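Local coordinates for protein dachshund homolog 1 (Homo sapiens, PDB 1L8R) that is a transcription factor regulating organogenesis, represented here by its DACHbox-N domain, which contains a DNA-binding motif similar to that of the forkhead/winged-helix domain, at residues E6-D11 and G24-C29; K16-T21 and L30-D35; I69-G74 and G79-K84; L55-V60 and R88-T93. All coordinates share one frame; numbering follows the deposited sequence.

Interaction 1: E6-D11 and G24-C29; sequences ECKMVD and GCELIC
Lys8 and Glu26 form the charged part of this contact, a salt bridge in which Lys8 NZ stands 3.5 Å from Glu26 OE1. As a hydrogen bond it is weak. The lysine chain runs extended beyond CG and crosses the glutamate at about a right angle, with its CE also 3.5 Å from Glu26 OE1. The glutamate itself extends toward segment 6-11, CG anti to the backbone N at chi1 -172°, and this carries the carboxylate between Lys8 and Val10. Its second oxygen meets hydrocarbon: Glu26 OE2 rests 3.5 Å from Val10 CG1, the two side chains approaching from opposite directions. The apolar part lies beside this, where the methyls Val10 CG2 and Ile28 CG2 touch at 3.7 Å and the side chains again cross near a right angle. A leucine in place of Glu26 would probably leave the ammonium of Lys8 without its counter-charge here and take away one carboxylate partner of Arg88. The strand segments 8-11 and 25-29 are not neighbours in the DACHbox-N sheet. Strand 15-22 runs between them, bonded to Val10 through Val17 and to Leu27 through Phe20; the 91° between the flanking segments, axes 8.8 Å apart, is consistent with a strongly twisted sheet. Arg88, at the start of helix 88-99, packs on both Val10 and Ile28 and forms a salt bridge with Glu26 OE2.

Interaction 2: K16-T21 and L30-D35; sequences KVASFT and LPQAFD
This contact belongs to the junction where the sheet of the DACHbox-N domain passes into its first short helix: strand 25-29 runs straight into helix 30-37, and the helix comes back alongside strand 15-22, nearly antiparallel to it at 163° and with the segment axes 8.1 Å apart. Gln32, in the first turn, carries the contact. With chi1 at 179° and an extended chain, the side chain spans the gap from helix to strand and brings its amide to the backbone of Val17 and Ala18. There Gln32 OE1 accepts the N-H of Ala18 at 2.8 Å, with a nearly straight N-H...O angle of 172°. The donor comes in tilted somewhat from the carbonyl plane. Around this bond the same oxygen is packed by carbon: Val17 CA lies 3.4 Å from Gln32 OE1, Val17 CB 3.5 Å, and the methyl Ala18 CB 3.6 Å. Val17 has its CB directed toward the helix and also packs on Ile28, whereas the methyl of Ala18 touches Leu70 of helix 64-73. Ala18 also shares a backbone bond with Cys29. Beyond Cys29 the adjacent strand gives way to helix 30-37, and a side-chain oxygen serves the Ala18 N-H. A backbone donor of a buried residue is thus satisfied by one short, directional bond, while the close carbon atoms probably leave the amide oxygen little freedom to shift.

Interaction 3: I69-G74 and G79-K84; sequences ILRGLG and GVNRCK
This is a helix-to-loop contact of mixed character, joining the last turns of helix 64-73 to the irregular segment that leads back from it into strand 84-87 of the DACHbox-N sheet. The helix stops at Gly74, whose positive phi belongs to a Schellman motif, and a few residues later the chain comes back past Arg71 and Leu70. The polar half is made by Arg71. Its NH1 donates to the carbonyl Val80 O at 2.7 Å with an N-H...O angle of 163°, and the acceptor sits at the edge of the guanidinium, only 9° out of its plane. The approach involves more than the tip: the chain bends at chi3, -55°, and folds round the carbonyl, bringing Arg71 CD within 2.9 Å of Val80 O, a tight fit. Asn81 stands next to it. Although its CB leaves the backbone away from the helix, the amide oxygen swings back, and Asn81 OD1 ends 3.1 Å from Arg71 NH1. The amide and guanidinium planes are close to perpendicular. One residue earlier in the helix the contact is apolar: Cys83 points its CB toward the helix, and its SG meets Leu70 CD1 at 3.8 Å, both residues being buried. Leu70 goes on to touch Ala18 and Phe20 of strand 15-22, and Cys83 pairs its backbone with Cys62. Chemically, the arginine gives a loop carbonyl a charged donor, and its positive charge would probably be eased by the two oxygens close to NH1, while the sulfur-methyl contact adds apolar packing between two buried residues.

Interaction 4: L55-V60 and R88-T93; sequences LEITPV and RKDFET
Ile57 lies along Asp90, the two side chains sliding past each other in opposite directions, so that hydrocarbon covers the carboxylate stem. The two ends of the isoleucine divide the work. Ile57 CG2, anti to the backbone N, meets Asp90 OD2 at 3.7 Å; Ile57 CD1 reaches further along the helix, 4.0 Å from Asp90 CB and 3.9 Å from the backbone Asp90 O. The same CD1 arrives 4.2 Å from Thr93 CG2, one helical turn on. Leu55 meets that methyl too, sliding past the threonine with both Leu55 CD1 and Leu55 CD2 4.2 Å from Thr93 CG2. The threonine can offer a methyl here because its first torsion, chi1 -64°, puts OG1 beside the backbone N and CG2 opposite it. No hydrogen bond links the segments. A glycine in place of Ile57 is likely to open a gap beside Asp90 and leave Thr93 CG2 with Leu55 as its apolar neighbour from this segment. Within the DACHbox-N domain, segment 55-60 carries the chain from helix 45-54, through the Schellman motif at Glu56, to strand 60-61. Ile57 and Pro59 both pack on Leu52 of helix 45-54, and Phe91, facing the other way, lies on Ile86 of strand 84-87.

Interactions 1 and 2 share the twisted sheet, their centres about 8 Å apart, and meet where Ser19 OG probably bonds Leu27 O at 2.7 Å. Interaction 4 is tied to interaction 1 by Arg88, whose NH1 probably bonds Asp11 O at 2.6 Å. Interaction 3 joins interaction 2, centres about 10 Å apart, through a probable backbone bond from Leu30 N to Lys84 O at 3.1 Å. Interactions 2 and 4 meet where Ala33 CB lies 3.4 Å from Phe91 CE1. Interactions 3 and 4, centres about 20 Å apart, flank the centre of this single DACHbox-N domain.

Interaction 1: E6-D11 and G24-C29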
loop_
_atom_site.group_PDB
_atom_site.type_symbol
_atom_site.label_atom_id
_atom_site.label_comp_id
_atom_site.label_asym_id
_atom_site.label_seq_id
_atom_site.Cartn_x
_atom_site.Cartn_y
_atom_site.Cartn_z
ATOM N N GLU A 6 -2.743 -13.335 -6.491
ATOM C CA GLU A 6 -3.522 -13.921 -5.411
ATOM C C GLU A 6 -3.426 -13.005 -4.197
ATOM O O GLU A 6 -2.342 -12.745 -3.686
ATOM C CB GLU A 6 -2.994 -15.313 -5.061
ATOM C CG GLU A 6 -3.297 -16.359 -6.116
ATOM C CD GLU A 6 -4.790 -16.520 -6.341
ATOM O OE1 GLU A 6 -5.515 -16.741 -5.350
ATOM O OE2 GLU A 6 -5.237 -16.426 -7.503
ATOM N N CYS A 7 -4.570 -12.509 -3.749
ATOM C CA CYS A 7 -4.607 -11.605 -2.609
ATOM C C CYS A 7 -4.783 -12.358 -1.298
ATOM O O CYS A 7 -5.258 -13.497 -1.270
ATOM C CB CYS A 7 -5.771 -10.622 -2.778
ATOM S SG CYS A 7 -5.750 -9.204 -1.662
ATOM N N LYS A 8 -4.376 -11.714 -0.212
ATOM C CA LYS A 8 -4.546 -12.279 1.118
ATOM C C LYS A 8 -4.454 -11.144 2.122
ATOM O O LYS A 8 -3.771 -10.138 1.890
ATOM C CB LYS A 8 -3.498 -13.363 1.416
ATOM C CG LYS A 8 -2.101 -12.873 1.722
ATOM C CD LYS A 8 -1.222 -14.046 2.157
ATOM C CE LYS A 8 0.181 -13.596 2.520
ATOM N NZ LYS A 8 1.033 -14.749 2.929
HETATM N N MSE A 9 -5.172 -11.288 3.229
HETATM C CA MSE A 9 -5.160 -10.263 4.259
HETATM C C MSE A 9 -4.024 -10.587 5.221
HETATM O O MSE A 9 -3.827 -11.749 5.596
HETATM C CB MSE A 9 -6.499 -10.232 5.007
HETATM C CG MSE A 9 -7.740 -10.088 4.118
HETATM SE SE MSE A 9 -7.749 -8.515 2.987
HETATM C CE MSE A 9 -7.200 -9.364 1.346
ATOM N N VAL A 10 -3.270 -9.564 5.599
ATOM C CA VAL A 10 -2.139 -9.729 6.501
ATOM C C VAL A 10 -2.207 -8.659 7.577
ATOM O O VAL A 10 -2.910 -7.662 7.425
ATOM C CB VAL A 10 -0.797 -9.606 5.746
ATOM C CG1 VAL A 10 -0.709 -10.681 4.675
ATOM C CG2 VAL A 10 -0.666 -8.221 5.131
ATOM N N ASP A 11 -1.475 -8.859 8.665
ATOM C CA ASP A 11 -1.506 -7.894 9.749
ATOM C C ASP A 11 -0.517 -6.761 9.540
ATOM O O ASP A 11 0.619 -6.975 9.115
ATOM C CB ASP A 11 -1.209 -8.576 11.088
ATOM C CG ASP A 11 -1.483 -7.667 12.280
ATOM O OD1 ASP A 11 -2.671 -7.486 12.631
ATOM O OD2 ASP A 11 -0.516 -7.124 12.859
ATOM N N GLY A 24 8.741 -12.182 -5.273
ATOM C CA GLY A 24 9.211 -12.760 -4.025
ATOM C C GLY A 24 9.104 -11.911 -2.773
ATOM O O GLY A 24 9.672 -12.258 -1.737
ATOM N N CYS A 25 8.372 -10.806 -2.842
ATOM C CA CYS A 25 8.237 -9.950 -1.672
ATOM C C CYS A 25 6.771 -9.683 -1.363
ATOM O O CYS A 25 5.984 -9.393 -2.257
ATOM C CB CYS A 25 8.959 -8.624 -1.903
ATOM S SG CYS A 25 9.117 -7.621 -0.414
ATOM N N GLU A 26 6.408 -9.790 -0.091
ATOM C CA GLU A 26 5.039 -9.550 0.324
ATOM C C GLU A 26 4.811 -8.042 0.360
ATOM O O GLU A 26 5.480 -7.320 1.099
ATOM C CB GLU A 26 4.793 -10.151 1.707
ATOM C CG GLU A 26 3.346 -10.116 2.141
ATOM C CD GLU A 26 3.114 -10.889 3.421
ATOM O OE1 GLU A 26 3.245 -12.133 3.397
ATOM O OE2 GLU A 26 2.804 -10.252 4.447
ATOM N N LEU A 27 3.860 -7.575 -0.435
ATOM C CA LEU A 27 3.568 -6.152 -0.489
ATOM C C LEU A 27 2.144 -5.891 -0.042
ATOM O O LEU A 27 1.266 -6.730 -0.230
ATOM C CB LEU A 27 3.746 -5.644 -1.915
ATOM C CG LEU A 27 5.055 -6.008 -2.607
ATOM C CD1 LEU A 27 5.011 -5.483 -4.037
ATOM C CD2 LEU A 27 6.243 -5.431 -1.851
ATOM N N ILE A 28 1.914 -4.733 0.564
ATOM C CA ILE A 28 0.569 -4.407 0.989
ATOM C C ILE A 28 0.045 -3.185 0.245
ATOM O O ILE A 28 0.809 -2.414 -0.363
ATOM C CB ILE A 28 0.474 -4.199 2.534
ATOM C CG1 ILE A 28 1.387 -3.064 2.995
ATOM C CG2 ILE A 28 0.877 -5.497 3.242
ATOM C CD1 ILE A 28 2.836 -3.441 3.058
ATOM N N CYS A 29 -1.272 -3.037 0.277
ATOM C CA CYS A 29 -1.954 -1.940 -0.394
ATOM C C CYS A 29 -1.622 -0.604 0.275
ATOM O O CYS A 29 -2.034 -0.347 1.406
ATOM C CB CYS A 29 -3.451 -2.205 -0.363
ATOM S SG CYS A 29 -4.431 -0.889 -1.043
#

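Interaction 2: K16-T21 and L30-D35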
loop_
_atom_site.group_PDB
_atom_site.type_symbol
_atom_site.label_atom_id
_atom_site.label_comp_id
_atom_site.label_asym_id
_atom_site.label_seq_id
_atom_site.Cartn_x
_atom_site.Cartn_y
_atom_site.Cartn_z
ATOM N N LYS A 16 -5.843 -5.362 9.598
ATOM C CA LYS A 16 -5.815 -6.277 8.467
ATOM C C LYS A 16 -5.763 -5.447 7.190
ATOM O O LYS A 16 -6.537 -4.504 7.023
ATOM C CB LYS A 16 -7.070 -7.152 8.468
ATOM C CG LYS A 16 -7.021 -8.309 9.455
ATOM C CD LYS A 16 -6.126 -9.425 8.938
ATOM C CE LYS A 16 -5.964 -10.543 9.959
ATOM N NZ LYS A 16 -5.179 -10.103 11.145
ATOM N N VAL A 17 -4.839 -5.791 6.299
ATOM C CA VAL A 17 -4.703 -5.087 5.030
ATOM C C VAL A 17 -4.495 -6.089 3.901
ATOM O O VAL A 17 -4.016 -7.208 4.118
ATOM C CB VAL A 17 -3.515 -4.094 5.047
ATOM C CG1 VAL A 17 -3.735 -3.034 6.131
ATOM C CG2 VAL A 17 -2.207 -4.836 5.272
ATOM N N ALA A 18 -4.864 -5.678 2.694
ATOM C CA ALA A 18 -4.723 -6.523 1.519
ATOM C C ALA A 18 -3.270 -6.563 1.070
ATOM O O ALA A 18 -2.538 -5.575 1.171
ATOM C CB ALA A 18 -5.614 -6.012 0.403
ATOM N N SER A 19 -2.862 -7.712 0.559
ATOM C CA SER A 19 -1.489 -7.906 0.134
ATOM C C SER A 19 -1.394 -8.803 -1.091
ATOM O O SER A 19 -2.285 -9.613 -1.346
ATOM C CB SER A 19 -0.693 -8.547 1.279
ATOM O OG SER A 19 0.546 -9.073 0.834
ATOM N N PHE A 20 -0.306 -8.635 -1.838
ATOM C CA PHE A 20 0.009 -9.471 -2.999
ATOM C C PHE A 20 1.503 -9.715 -2.887
ATOM O O PHE A 20 2.250 -8.831 -2.466
ATOM C CB PHE A 20 -0.260 -8.764 -4.335
ATOM C CG PHE A 20 -1.710 -8.603 -4.658
ATOM C CD1 PHE A 20 -2.483 -9.686 -5.063
ATOM C CD2 PHE A 20 -2.320 -7.365 -4.512
ATOM C CE1 PHE A 20 -3.847 -9.542 -5.315
ATOM C CE2 PHE A 20 -3.684 -7.202 -4.756
ATOM C CZ PHE A 20 -4.457 -8.288 -5.158
ATOM N N THR A 21 1.949 -10.915 -3.242
ATOM C CA THR A 21 3.374 -11.192 -3.199
ATOM C C THR A 21 3.902 -11.088 -4.626
ATOM O O THR A 21 3.559 -11.894 -5.491
ATOM C CB THR A 21 3.638 -12.571 -2.617
ATOM O OG1 THR A 21 3.218 -12.575 -1.246
ATOM C CG2 THR A 21 5.124 -12.905 -2.685
ATOM N N LEU A 30 -0.868 0.236 -0.424
ATOM C CA LEU A 30 -0.452 1.528 0.120
ATOM C C LEU A 30 -1.588 2.476 0.515
ATOM O O LEU A 30 -1.600 2.994 1.637
ATOM C CB LEU A 30 0.493 2.232 -0.856
ATOM C CG LEU A 30 0.986 3.625 -0.440
ATOM C CD1 LEU A 30 1.650 3.554 0.929
ATOM C CD2 LEU A 30 1.958 4.150 -1.489
ATOM N N PRO A 31 -2.553 2.724 -0.389
ATOM C CA PRO A 31 -3.654 3.628 -0.033
ATOM C C PRO A 31 -4.422 3.156 1.194
ATOM O O PRO A 31 -4.862 3.969 2.014
ATOM C CB PRO A 31 -4.522 3.634 -1.288
ATOM C CG PRO A 31 -3.536 3.407 -2.378
ATOM C CD PRO A 31 -2.649 2.323 -1.806
ATOM N N GLN A 32 -4.588 1.841 1.319
ATOM C CA GLN A 32 -5.305 1.277 2.456
ATOM C C GLN A 32 -4.530 1.520 3.744
ATOM O O GLN A 32 -5.109 1.953 4.743
ATOM C CB GLN A 32 -5.535 -0.224 2.260
ATOM C CG GLN A 32 -6.257 -0.904 3.419
ATOM C CD GLN A 32 -6.571 -2.359 3.124
ATOM O OE1 GLN A 32 -5.755 -3.069 2.540
ATOM N NE2 GLN A 32 -7.748 -2.811 3.541
ATOM N N ALA A 33 -3.226 1.248 3.721
ATOM C CA ALA A 33 -2.383 1.458 4.899
ATOM C C ALA A 33 -2.380 2.941 5.253
ATOM O O ALA A 33 -2.378 3.311 6.428
ATOM C CB ALA A 33 -0.957 0.969 4.629
ATOM N N PHE A 34 -2.369 3.785 4.228
ATOM C CA PHE A 34 -2.392 5.229 4.419
ATOM C C PHE A 34 -3.661 5.636 5.175
ATOM O O PHE A 34 -3.586 6.327 6.192
ATOM C CB PHE A 34 -2.352 5.938 3.063
ATOM C CG PHE A 34 -2.651 7.411 3.135
ATOM C CD1 PHE A 34 -1.707 8.304 3.622
ATOM C CD2 PHE A 34 -3.888 7.899 2.729
ATOM C CE1 PHE A 34 -1.989 9.669 3.703
ATOM C CE2 PHE A 34 -4.179 9.258 2.806
ATOM C CZ PHE A 34 -3.227 10.144 3.294
ATOM N N ASP A 35 -4.820 5.192 4.690
ATOM C CA ASP A 35 -6.092 5.542 5.326
ATOM C C ASP A 35 -6.172 5.073 6.769
ATOM O O ASP A 35 -6.815 5.713 7.602
ATOM C CB ASP A 35 -7.283 4.938 4.573
ATOM C CG ASP A 35 -7.367 5.401 3.141
ATOM O OD1 ASP A 35 -6.974 6.554 2.854
ATOM O OD2 ASP A 35 -7.847 4.610 2.305
#

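Interaction 3: I69-G74 and G79-K84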
loop_
_atom_site.group_PDB
_atom_site.type_symbol
_atom_site.label_atom_id
_atom_site.label_comp_id
_atom_site.label_asym_id
_atom_site.label_seq_id
_atom_site.Cartn_x
_atom_site.Cartn_y
_atom_site.Cartn_z
ATOM N N ILE A 69 -9.500 -6.413 -7.658
ATOM C CA ILE A 69 -9.661 -7.179 -6.424
ATOM C C ILE A 69 -9.664 -6.231 -5.221
ATOM O O ILE A 69 -10.504 -6.351 -4.327
ATOM C CB ILE A 69 -8.529 -8.225 -6.263
ATOM C CG1 ILE A 69 -8.727 -9.354 -7.276
ATOM C CG2 ILE A 69 -8.524 -8.789 -4.834
ATOM C CD1 ILE A 69 -7.516 -10.234 -7.453
ATOM N N LEU A 70 -8.743 -5.276 -5.206
ATOM C CA LEU A 70 -8.663 -4.336 -4.092
ATOM C C LEU A 70 -9.936 -3.507 -3.993
ATOM O O LEU A 70 -10.396 -3.201 -2.895
ATOM C CB LEU A 70 -7.438 -3.435 -4.250
ATOM C CG LEU A 70 -6.115 -4.208 -4.178
ATOM C CD1 LEU A 70 -4.960 -3.338 -4.597
ATOM C CD2 LEU A 70 -5.917 -4.707 -2.747
ATOM N N ARG A 71 -10.513 -3.144 -5.134
ATOM C CA ARG A 71 -11.761 -2.383 -5.096
ATOM C C ARG A 71 -12.886 -3.259 -4.533
ATOM O O ARG A 71 -13.716 -2.798 -3.741
ATOM C CB ARG A 71 -12.146 -1.895 -6.496
ATOM C CG ARG A 71 -11.269 -0.780 -7.017
ATOM C CD ARG A 71 -12.014 0.033 -8.066
ATOM N NE ARG A 71 -12.519 -0.794 -9.156
ATOM C CZ ARG A 71 -12.060 -0.748 -10.403
ATOM N NH1 ARG A 71 -11.079 0.086 -10.719
ATOM N NH2 ARG A 71 -12.588 -1.530 -11.334
ATOM N N GLY A 72 -12.897 -4.526 -4.937
ATOM C CA GLY A 72 -13.916 -5.454 -4.477
ATOM C C GLY A 72 -13.833 -5.738 -2.990
ATOM O O GLY A 72 -14.853 -5.978 -2.344
ATOM N N LEU A 73 -12.615 -5.707 -2.453
ATOM C CA LEU A 73 -12.357 -5.963 -1.037
ATOM C C LEU A 73 -12.583 -4.731 -0.188
ATOM O O LEU A 73 -12.579 -4.812 1.040
ATOM C CB LEU A 73 -10.905 -6.412 -0.834
ATOM C CG LEU A 73 -10.470 -7.788 -1.328
ATOM C CD1 LEU A 73 -8.960 -7.890 -1.268
ATOM C CD2 LEU A 73 -11.111 -8.869 -0.470
ATOM N N GLY A 74 -12.753 -3.588 -0.843
ATOM C CA GLY A 74 -12.948 -2.346 -0.123
ATOM C C GLY A 74 -11.627 -1.726 0.298
ATOM O O GLY A 74 -11.615 -0.737 1.035
ATOM N N GLY A 79 -14.205 4.289 -7.178
ATOM C CA GLY A 79 -13.783 5.099 -8.311
ATOM C C GLY A 79 -12.292 5.075 -8.600
ATOM O O GLY A 79 -11.823 5.737 -9.526
ATOM N N VAL A 80 -11.543 4.308 -7.815
ATOM C CA VAL A 80 -10.098 4.221 -7.993
ATOM C C VAL A 80 -9.714 3.230 -9.094
ATOM O O VAL A 80 -10.165 2.081 -9.105
ATOM C CB VAL A 80 -9.416 3.828 -6.657
ATOM C CG1 VAL A 80 -7.907 3.715 -6.836
ATOM C CG2 VAL A 80 -9.734 4.881 -5.594
ATOM N N ASN A 81 -8.881 3.685 -10.025
ATOM C CA ASN A 81 -8.454 2.837 -11.129
ATOM C C ASN A 81 -6.965 2.540 -11.125
ATOM O O ASN A 81 -6.479 1.799 -11.977
ATOM C CB ASN A 81 -8.846 3.477 -12.462
ATOM C CG ASN A 81 -10.342 3.539 -12.649
ATOM O OD1 ASN A 81 -11.024 2.514 -12.595
ATOM N ND2 ASN A 81 -10.868 4.740 -12.867
ATOM N N ARG A 82 -6.245 3.124 -10.170
ATOM C CA ARG A 82 -4.802 2.910 -10.043
ATOM C C ARG A 82 -4.458 2.659 -8.577
ATOM O O ARG A 82 -5.090 3.224 -7.682
ATOM C CB ARG A 82 -4.016 4.139 -10.514
ATOM C CG ARG A 82 -4.359 4.649 -11.899
ATOM C CD ARG A 82 -3.468 5.832 -12.262
ATOM N NE ARG A 82 -3.507 6.893 -11.255
ATOM C CZ ARG A 82 -4.580 7.628 -10.971
ATOM N NH1 ARG A 82 -5.721 7.430 -11.619
ATOM N NH2 ARG A 82 -4.515 8.565 -10.032
ATOM N N CYS A 83 -3.457 1.817 -8.328
ATOM C CA CYS A 83 -3.054 1.531 -6.956
ATOM C C CYS A 83 -1.613 1.074 -6.883
ATOM O O CYS A 83 -1.118 0.412 -7.790
ATOM C CB CYS A 83 -3.942 0.449 -6.343
ATOM S SG CYS A 83 -3.736 0.311 -4.550
ATOM N N LYS A 84 -0.941 1.431 -5.793
ATOM C CA LYS A 84 0.445 1.041 -5.590
ATOM C C LYS A 84 0.606 0.178 -4.351
ATOM O O LYS A 84 -0.208 0.237 -3.425
ATOM C CB LYS A 84 1.334 2.279 -5.515
ATOM C CG LYS A 84 1.518 2.927 -6.883
ATOM C CD LYS A 84 2.233 4.253 -6.804
ATOM C CE LYS A 84 2.433 4.832 -8.195
ATOM N NZ LYS A 84 2.960 6.232 -8.140
#

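Interaction 4: L55-V60 and R88-T93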
loop_
_atom_site.group_PDB
_atom_site.type_symbol
_atom_site.label_atom_id
_atom_site.label_comp_id
_atom_site.label_asym_id
_atom_site.label_seq_id
_atom_site.Cartn_x
_atom_site.Cartn_y
_atom_site.Cartn_z
ATOM N N LEU A 55 12.941 8.926 0.105
ATOM C CA LEU A 55 13.421 7.753 0.838
ATOM C C LEU A 55 13.957 6.673 -0.095
ATOM O O LEU A 55 14.368 5.600 0.355
ATOM C CB LEU A 55 12.297 7.164 1.696
ATOM C CG LEU A 55 11.808 7.991 2.884
ATOM C CD1 LEU A 55 10.479 7.441 3.389
ATOM C CD2 LEU A 55 12.860 7.969 3.984
ATOM N N GLU A 56 13.948 6.956 -1.393
ATOM C CA GLU A 56 14.429 6.010 -2.397
ATOM C C GLU A 56 13.602 4.729 -2.439
ATOM O O GLU A 56 14.135 3.637 -2.646
ATOM C CB GLU A 56 15.903 5.666 -2.147
ATOM C CG GLU A 56 16.843 6.861 -2.247
ATOM C CD GLU A 56 16.783 7.553 -3.603
ATOM O OE1 GLU A 56 17.471 8.582 -3.775
ATOM O OE2 GLU A 56 16.055 7.075 -4.499
ATOM N N ILE A 57 12.298 4.869 -2.229
ATOM C CA ILE A 57 11.383 3.737 -2.268
ATOM C C ILE A 57 10.467 3.896 -3.484
ATOM O O ILE A 57 9.727 4.881 -3.590
ATOM C CB ILE A 57 10.509 3.674 -0.995
ATOM C CG1 ILE A 57 11.394 3.464 0.238
ATOM C CG2 ILE A 57 9.491 2.550 -1.119
ATOM C CD1 ILE A 57 10.652 3.598 1.564
ATOM N N THR A 58 10.529 2.938 -4.405
ATOM C CA THR A 58 9.698 2.970 -5.604
ATOM C C THR A 58 8.612 1.909 -5.473
ATOM O O THR A 58 8.890 0.712 -5.545
ATOM C CB THR A 58 10.524 2.681 -6.873
ATOM O OG1 THR A 58 11.572 3.652 -6.997
ATOM C CG2 THR A 58 9.642 2.741 -8.110
ATOM N N PRO A 59 7.360 2.337 -5.260
ATOM C CA PRO A 59 6.212 1.439 -5.108
ATOM C C PRO A 59 5.923 0.603 -6.341
ATOM O O PRO A 59 6.137 1.054 -7.469
ATOM C CB PRO A 59 5.058 2.398 -4.813
ATOM C CG PRO A 59 5.732 3.537 -4.139
ATOM C CD PRO A 59 6.964 3.728 -4.981
ATOM N N VAL A 60 5.439 -0.613 -6.116
ATOM C CA VAL A 60 5.069 -1.508 -7.204
ATOM C C VAL A 60 3.716 -1.057 -7.745
ATOM O O VAL A 60 2.820 -0.682 -6.989
ATOM C CB VAL A 60 4.960 -2.971 -6.714
ATOM C CG1 VAL A 60 4.127 -3.799 -7.688
ATOM C CG2 VAL A 60 6.358 -3.564 -6.556
ATOM N N ARG A 88 5.905 -4.135 3.890
ATOM C CA ARG A 88 5.575 -3.656 5.223
ATOM C C ARG A 88 6.758 -2.916 5.834
ATOM O O ARG A 88 6.571 -1.937 6.554
ATOM C CB ARG A 88 5.122 -4.812 6.120
ATOM C CG ARG A 88 3.666 -5.203 5.877
ATOM C CD ARG A 88 3.148 -6.230 6.871
ATOM N NE ARG A 88 3.884 -7.488 6.788
ATOM C CZ ARG A 88 3.486 -8.622 7.353
ATOM N NH1 ARG A 88 2.355 -8.662 8.046
ATOM N NH2 ARG A 88 4.219 -9.718 7.223
ATOM N N LYS A 89 7.972 -3.366 5.527
ATOM C CA LYS A 89 9.173 -2.715 6.047
ATOM C C LYS A 89 9.278 -1.305 5.467
ATOM O O LYS A 89 9.631 -0.359 6.170
ATOM C CB LYS A 89 10.430 -3.506 5.679
ATOM C CG LYS A 89 11.673 -3.043 6.432
ATOM C CD LYS A 89 12.933 -3.770 5.972
ATOM C CE LYS A 89 13.537 -3.116 4.738
ATOM N NZ LYS A 89 14.060 -1.755 5.056
ATOM N N ASP A 90 8.980 -1.173 4.177
ATOM C CA ASP A 90 9.033 0.129 3.529
ATOM C C ASP A 90 7.916 1.029 4.040
ATOM O O ASP A 90 8.077 2.253 4.127
ATOM C CB ASP A 90 8.951 -0.016 2.004
ATOM C CG ASP A 90 10.284 -0.415 1.381
ATOM O OD1 ASP A 90 11.323 -0.306 2.066
ATOM O OD2 ASP A 90 10.301 -0.824 0.202
ATOM N N PHE A 91 6.778 0.440 4.390
ATOM C CA PHE A 91 5.703 1.264 4.900
ATOM C C PHE A 91 6.130 1.814 6.257
ATOM O O PHE A 91 5.887 2.973 6.563
ATOM C CB PHE A 91 4.409 0.480 5.082
ATOM C CG PHE A 91 3.281 1.325 5.590
ATOM C CD1 PHE A 91 2.645 2.232 4.750
ATOM C CD2 PHE A 91 2.904 1.276 6.927
ATOM C CE1 PHE A 91 1.655 3.085 5.229
ATOM C CE2 PHE A 91 1.918 2.123 7.417
ATOM C CZ PHE A 91 1.289 3.029 6.568
ATOM N N GLU A 92 6.769 0.976 7.069
ATOM C CA GLU A 92 7.203 1.428 8.387
ATOM C C GLU A 92 8.234 2.544 8.241
ATOM O O GLU A 92 8.222 3.507 9.002
ATOM C CB GLU A 92 7.779 0.265 9.207
ATOM C CG GLU A 92 6.787 -0.866 9.498
ATOM C CD GLU A 92 5.477 -0.400 10.138
ATOM O OE1 GLU A 92 5.379 0.768 10.570
ATOM O OE2 GLU A 92 4.534 -1.218 10.218
ATOM N N THR A 93 9.120 2.417 7.257
ATOM C CA THR A 93 10.122 3.445 7.006
ATOM C C THR A 93 9.371 4.729 6.657
ATOM O O THR A 93 9.709 5.811 7.134
ATOM C CB THR A 93 11.045 3.062 5.831
ATOM O OG1 THR A 93 11.791 1.885 6.170
ATOM C CG2 THR A 93 12.017 4.191 5.517
#